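Long-range contact in F1 capsule-anchoring protein (Yersinia pestis, PDB 2XET), which probably serves as the outer-membrane usher for the F1 capsular antigen, with hydrophobic clusters on the surface of its C-terminal domain important for antigen assembly: residues Gly2-Val16 with Val34-Pro46. Sequence-based numbering, arbitrary orientation.
Sequences GRLFLHLKRSDNKPV and VGDNSGVYLTGLP. With SO4 (sulfate ion), chain D; SO4 (sulfate ion), chain C.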
loop_
_atom_site.group_PDB
_atom_site.type_symbol
_atom_site.label_atom_id
_atom_site.label_comp_id
_atom_site.label_asym_id
_atom_site.label_seq_id
_atom_site.Cartn_x
_atom_site.Cartn_y
_atom_site.Cartn_z
ATOM N N GLY A 2 0.578 -3.848 13.522
ATOM C CA GLY A 2 -0.104 -4.631 12.504
ATOM C C GLY A 2 0.784 -5.007 11.337
ATOM O O GLY A 2 1.530 -4.182 10.830
ATOM N N ARG A 3 0.671 -6.259 10.898
ATOM C CA ARG A 3 1.384 -6.706 9.717
ATOM C C ARG A 3 0.409 -7.304 8.718
ATOM O O ARG A 3 -0.570 -7.990 9.092
ATOM C CB ARG A 3 2.517 -7.676 10.083
ATOM C CG ARG A 3 2.073 -9.004 10.623
ATOM C CD ARG A 3 3.134 -9.723 11.488
ATOM N NE ARG A 3 3.299 -9.109 12.815
ATOM C CZ ARG A 3 2.514 -9.312 13.884
ATOM N NH1 ARG A 3 1.434 -10.101 13.845
ATOM N NH2 ARG A 3 2.792 -8.691 15.028
ATOM N N LEU A 4 0.669 -7.040 7.441
ATOM C CA LEU A 4 -0.245 -7.480 6.395
ATOM C C LEU A 4 0.389 -7.572 5.027
ATOM O O LEU A 4 1.354 -6.855 4.734
ATOM C CB LEU A 4 -1.452 -6.539 6.327
ATOM C CG LEU A 4 -1.285 -5.316 5.420
ATOM C CD1 LEU A 4 -2.666 -4.884 4.946
ATOM C CD2 LEU A 4 -0.594 -4.251 6.209
ATOM N N PHE A 5 -0.188 -8.457 4.213
ATOM C CA PHE A 5 0.023 -8.523 2.776
ATOM C C PHE A 5 -1.085 -7.646 2.191
ATOM O O PHE A 5 -2.285 -7.895 2.463
ATOM C CB PHE A 5 -0.178 -9.951 2.259
ATOM C CG PHE A 5 0.876 -10.928 2.738
ATOM C CD1 PHE A 5 2.043 -11.132 1.998
ATOM C CD2 PHE A 5 0.694 -11.636 3.924
ATOM C CE1 PHE A 5 3.018 -12.031 2.447
ATOM C CE2 PHE A 5 1.672 -12.527 4.382
ATOM C CZ PHE A 5 2.830 -12.719 3.640
ATOM N N LEU A 6 -0.697 -6.648 1.399
ATOM C CA LEU A 6 -1.673 -5.750 0.778
ATOM C C LEU A 6 -1.663 -5.845 -0.745
ATOM O O LEU A 6 -0.641 -5.566 -1.385
ATOM C CB LEU A 6 -1.385 -4.304 1.208
ATOM C CG LEU A 6 -2.366 -3.234 0.743
ATOM C CD1 LEU A 6 -3.751 -3.474 1.350
ATOM C CD2 LEU A 6 -1.821 -1.857 1.122
ATOM N N HIS A 7 -2.784 -6.298 -1.319
ATOM C CA HIS A 7 -2.897 -6.401 -2.761
ATOM C C HIS A 7 -3.466 -5.106 -3.286
ATOM O O HIS A 7 -4.581 -4.735 -2.927
ATOM C CB HIS A 7 -3.823 -7.570 -3.170
ATOM C CG HIS A 7 -3.857 -7.833 -4.641
ATOM N ND1 HIS A 7 -4.917 -8.474 -5.251
ATOM C CD2 HIS A 7 -2.966 -7.557 -5.625
ATOM C CE1 HIS A 7 -4.683 -8.571 -6.549
ATOM N NE2 HIS A 7 -3.509 -8.021 -6.804
ATOM N N LEU A 8 -2.683 -4.410 -4.107
ATOM C CA LEU A 8 -3.078 -3.115 -4.644
ATOM C C LEU A 8 -3.512 -3.243 -6.087
ATOM O O LEU A 8 -2.910 -3.986 -6.835
ATOM C CB LEU A 8 -1.891 -2.137 -4.554
ATOM C CG LEU A 8 -1.460 -1.720 -3.146
ATOM C CD1 LEU A 8 -0.021 -1.186 -3.203
ATOM C CD2 LEU A 8 -2.416 -0.676 -2.550
ATOM N N LYS A 9 -4.548 -2.506 -6.485
ATOM C CA LYS A 9 -4.899 -2.394 -7.905
ATOM C C LYS A 9 -5.237 -0.927 -8.155
ATOM O O LYS A 9 -5.855 -0.294 -7.289
ATOM C CB LYS A 9 -6.079 -3.308 -8.266
ATOM C CG LYS A 9 -6.357 -3.401 -9.772
ATOM C CD LYS A 9 -7.368 -4.487 -10.143
ATOM C CE LYS A 9 -8.646 -4.363 -9.306
ATOM N NZ LYS A 9 -9.773 -5.206 -9.770
ATOM N N ARG A 10 -4.815 -0.389 -9.307
ATOM C CA ARG A 10 -5.108 0.999 -9.624
ATOM C C ARG A 10 -6.613 1.189 -9.865
ATOM O O ARG A 10 -7.318 0.232 -10.228
ATOM C CB ARG A 10 -4.342 1.433 -10.879
ATOM C CG ARG A 10 -2.819 1.564 -10.652
ATOM C CD ARG A 10 -2.067 1.373 -11.976
ATOM N NE ARG A 10 -2.578 2.196 -13.074
ATOM C CZ ARG A 10 -1.822 2.984 -13.844
ATOM N NH1 ARG A 10 -0.521 3.077 -13.651
ATOM N NH2 ARG A 10 -2.380 3.672 -14.829
ATOM N N SER A 11 -7.089 2.436 -9.708
ATOM C CA SER A 11 -8.502 2.760 -9.970
ATOM C C SER A 11 -8.934 2.517 -11.445
ATOM O O SER A 11 -10.145 2.361 -11.734
ATOM C CB SER A 11 -8.838 4.179 -9.506
ATOM O OG SER A 11 -7.865 5.105 -9.950
ATOM N N ASP A 12 -7.962 2.470 -12.359
ATOM C CA ASP A 12 -8.238 2.174 -13.770
ATOM C C ASP A 12 -8.168 0.664 -14.070
ATOM O O ASP A 12 -8.129 0.245 -15.218
ATOM C CB ASP A 12 -7.345 3.027 -14.703
ATOM C CG ASP A 12 -5.856 2.663 -14.646
ATOM O OD1 ASP A 12 -5.457 1.826 -13.817
ATOM O OD2 ASP A 12 -5.092 3.275 -15.452
ATOM N N ASN A 13 -8.140 -0.147 -13.008
ATOM C CA ASN A 13 -8.072 -1.628 -13.100
ATOM C C ASN A 13 -6.764 -2.228 -13.638
ATOM O O ASN A 13 -6.732 -3.425 -13.965
ATOM C CB ASN A 13 -9.285 -2.237 -13.850
ATOM C CG ASN A 13 -9.550 -3.688 -13.462
ATOM O OD1 ASN A 13 -9.568 -4.027 -12.288
ATOM N ND2 ASN A 13 -9.771 -4.539 -14.456
ATOM N N LYS A 14 -5.692 -1.435 -13.732
ATOM C CA LYS A 14 -4.366 -1.987 -14.023
ATOM C C LYS A 14 -3.680 -2.388 -12.697
ATOM O O LYS A 14 -3.890 -1.740 -11.680
ATOM C CB LYS A 14 -3.473 -0.984 -14.804
ATOM C CG LYS A 14 -4.059 -0.502 -16.166
ATOM C CD LYS A 14 -3.123 0.487 -16.876
ATOM C CE LYS A 14 -3.672 0.934 -18.228
ATOM N NZ LYS A 14 -4.657 2.029 -18.093
ATOM N N PRO A 15 -2.796 -3.395 -12.734
ATOM C CA PRO A 15 -1.969 -3.666 -11.549
ATOM C C PRO A 15 -1.049 -2.474 -11.273
ATOM O O PRO A 15 -0.686 -1.713 -12.188
ATOM C CB PRO A 15 -1.134 -4.902 -11.960
ATOM C CG PRO A 15 -1.781 -5.431 -13.261
ATOM C CD PRO A 15 -2.450 -4.249 -13.889
ATOM N N VAL A 16 -0.632 -2.322 -10.023
ATOM C CA VAL A 16 0.372 -1.297 -9.706
ATOM C C VAL A 16 1.714 -1.814 -10.260
ATOM O O VAL A 16 2.025 -2.996 -10.124
ATOM C CB VAL A 16 0.482 -1.069 -8.199
ATOM C CG1 VAL A 16 1.747 -0.264 -7.840
ATOM C CG2 VAL A 16 -0.773 -0.336 -7.676
ATOM N N VAL A 34 6.426 -2.603 -4.160
ATOM C CA VAL A 34 5.379 -3.430 -4.775
ATOM C C VAL A 34 6.052 -4.500 -5.631
ATOM O O VAL A 34 6.967 -4.205 -6.386
ATOM C CB VAL A 34 4.433 -2.555 -5.593
ATOM C CG1 VAL A 34 3.427 -3.409 -6.389
ATOM C CG2 VAL A 34 3.693 -1.566 -4.663
ATOM N N GLY A 35 5.649 -5.750 -5.427
ATOM C CA GLY A 35 6.272 -6.881 -6.124
ATOM C C GLY A 35 5.571 -7.275 -7.408
ATOM O O GLY A 35 4.734 -6.508 -7.932
ATOM N N ASP A 36 5.907 -8.463 -7.916
ATOM C CA ASP A 36 5.439 -8.886 -9.260
ATOM C C ASP A 36 3.999 -9.408 -9.306
ATOM O O ASP A 36 3.495 -9.700 -10.394
ATOM C CB ASP A 36 6.417 -9.855 -9.964
ATOM C CG ASP A 36 6.582 -11.171 -9.220
ATOM O OD1 ASP A 36 5.729 -11.512 -8.381
ATOM O OD2 ASP A 36 7.579 -11.875 -9.481
ATOM N N ASN A 37 3.349 -9.517 -8.143
ATOM C CA ASN A 37 1.901 -9.806 -8.051
ATOM C C ASN A 37 1.107 -8.566 -7.554
ATOM O O ASN A 37 -0.009 -8.675 -7.029
ATOM C CB ASN A 37 1.655 -11.020 -7.149
ATOM C CG ASN A 37 2.159 -12.332 -7.750
ATOM O OD1 ASN A 37 1.997 -12.595 -8.934
ATOM N ND2 ASN A 37 2.765 -13.179 -6.910
ATOM N N SER A 38 1.709 -7.382 -7.726
ATOM C CA SER A 38 1.069 -6.121 -7.332
ATOM C C SER A 38 0.673 -6.111 -5.855
ATOM O O SER A 38 -0.378 -5.566 -5.464
ATOM C CB SER A 38 -0.138 -5.799 -8.221
ATOM O OG SER A 38 -0.517 -4.437 -8.064
ATOM N N GLY A 39 1.532 -6.733 -5.034
ATOM C CA GLY A 39 1.384 -6.705 -3.584
ATOM C C GLY A 39 2.589 -6.141 -2.845
ATOM O O GLY A 39 3.699 -6.020 -3.384
ATOM N N VAL A 40 2.352 -5.770 -1.598
ATOM C CA VAL A 40 3.421 -5.361 -0.696
ATOM C C VAL A 40 3.179 -5.924 0.708
ATOM O O VAL A 40 2.030 -6.096 1.126
ATOM C CB VAL A 40 3.537 -3.812 -0.673
ATOM C CG1 VAL A 40 2.244 -3.174 -0.091
ATOM C CG2 VAL A 40 4.780 -3.372 0.111
ATOM N N TYR A 41 4.263 -6.216 1.421
ATOM C CA TYR A 41 4.169 -6.661 2.808
ATOM C C TYR A 41 4.660 -5.513 3.695
ATOM O O TYR A 41 5.754 -4.972 3.466
ATOM C CB TYR A 41 5.015 -7.922 3.022
ATOM C CG TYR A 41 4.905 -8.491 4.422
ATOM C CD1 TYR A 41 3.734 -9.161 4.843
ATOM C CD2 TYR A 41 5.960 -8.356 5.352
ATOM C CE1 TYR A 41 3.621 -9.699 6.128
ATOM C CE2 TYR A 41 5.846 -8.885 6.658
ATOM C CZ TYR A 41 4.665 -9.549 7.038
ATOM O OH TYR A 41 4.557 -10.073 8.311
ATOM N N LEU A 42 3.844 -5.160 4.693
ATOM C CA LEU A 42 4.087 -4.005 5.565
ATOM C C LEU A 42 3.922 -4.442 7.029
ATOM O O LEU A 42 3.080 -5.305 7.337
ATOM C CB LEU A 42 3.087 -2.883 5.255
ATOM C CG LEU A 42 3.083 -2.299 3.831
ATOM C CD1 LEU A 42 1.886 -1.362 3.578
ATOM C CD2 LEU A 42 4.420 -1.560 3.523
ATOM N N THR A 43 4.724 -3.865 7.921
ATOM C CA THR A 43 4.657 -4.201 9.330
ATOM C C THR A 43 4.719 -2.906 10.161
ATOM O O THR A 43 5.073 -1.832 9.641
ATOM C CB THR A 43 5.849 -5.126 9.751
ATOM O OG1 THR A 43 7.045 -4.331 9.837
ATOM C CG2 THR A 43 6.060 -6.277 8.752
ATOM N N GLY A 44 4.340 -3.022 11.440
ATOM C CA GLY A 44 4.418 -1.909 12.398
ATOM C C GLY A 44 3.372 -0.846 12.157
ATOM O O GLY A 44 3.572 0.318 12.514
ATOM N N LEU A 45 2.251 -1.245 11.559
ATOM C CA LEU A 45 1.205 -0.300 11.181
ATOM C C LEU A 45 0.158 -0.139 12.273
ATOM O O LEU A 45 -0.170 -1.106 12.960
ATOM C CB LEU A 45 0.497 -0.783 9.913
ATOM C CG LEU A 45 1.309 -0.818 8.614
ATOM C CD1 LEU A 45 0.434 -1.325 7.474
ATOM C CD2 LEU A 45 1.841 0.558 8.290
ATOM N N PRO A 46 -0.399 1.079 12.405
ATOM C CA PRO A 46 -1.538 1.325 13.284
ATOM C C PRO A 46 -2.825 0.799 12.645
ATOM O O PRO A 46 -2.798 0.312 11.510
ATOM C CB PRO A 46 -1.568 2.850 13.374
ATOM C CG PRO A 46 -1.100 3.283 12.017
ATOM C CD PRO A 46 0.003 2.307 11.694
HETATM S S SO4 D . 4.994 -5.764 14.031
HETATM O O1 SO4 D . 5.380 -7.022 13.373
HETATM O O2 SO4 D . 4.030 -5.081 13.191
HETATM O O3 SO4 D . 4.411 -6.106 15.329
HETATM O O4 SO4 D . 6.205 -4.953 14.210
HETATM S S SO4 C . 2.022 -11.489 -3.128
HETATM O O1 SO4 C . 2.191 -11.821 -1.716
HETATM O O2 SO4 C . 0.643 -11.689 -3.582
HETATM O O3 SO4 C . 2.404 -10.114 -3.373
HETATM O O4 SO4 C . 2.864 -12.385 -3.918
HETATM O O HOH W 1 -2.584 -8.138 -9.338
HETATM O O HOH W 2 3.124 -5.571 -10.335
#
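L6 CB packs against V40 CG1 (4.0 Å) on the inner face of an antiparallel strand pair, 2-10 with 39-43. L4 and L8 extend this apolar row. CD1 of L8 lies 4.0 Å from V34 CG2, and the V16 and V34 side chains cross at about a right angle, CG1 to CG1 3.8 Å apart. Strands 48-54 and 62-68 cover the row through I51, V53 and V67. L4 CD2 also meets L45 CD1, a tight contact.

On the other face, Y41 turns its edge to one face of the F5 ring, with Y41 CD1 over the ring centre and the planes at 51°. The Y41 side chain leans toward strand 2-10 because CG is anti to its backbone N (chi1 -177°). Its OH thereby lies alongside the R3 chain, 3.5 Å from R3 CD.

Paired backbone bonds join L4 with L42 and L6 with V40. S38 closes one end of the ladder. Its O accepts from L8 N, and its OG gives a hydrogen bond to L8 O (2.7 Å) and takes one from V16 N (2.9 Å). One buried hydroxyl thus ties the strand to the chain returning from the 10-13 turn.

At the far end, G44 and L45 both face G2, a G1 bulge. R3 NE donates almost straight to a sulfate O1 (169°), and G44 N binds O2 of the same ion, probably from the crystallisation liquor. R3 NH1 instead reaches the carbonyls of I75 and G77.

Strand 39-45, broken by the bulge at G44, is an outermost strand within this chain, paired with 2-10 in the transthyretin-like beta-sandwich of the PapC C-terminal family.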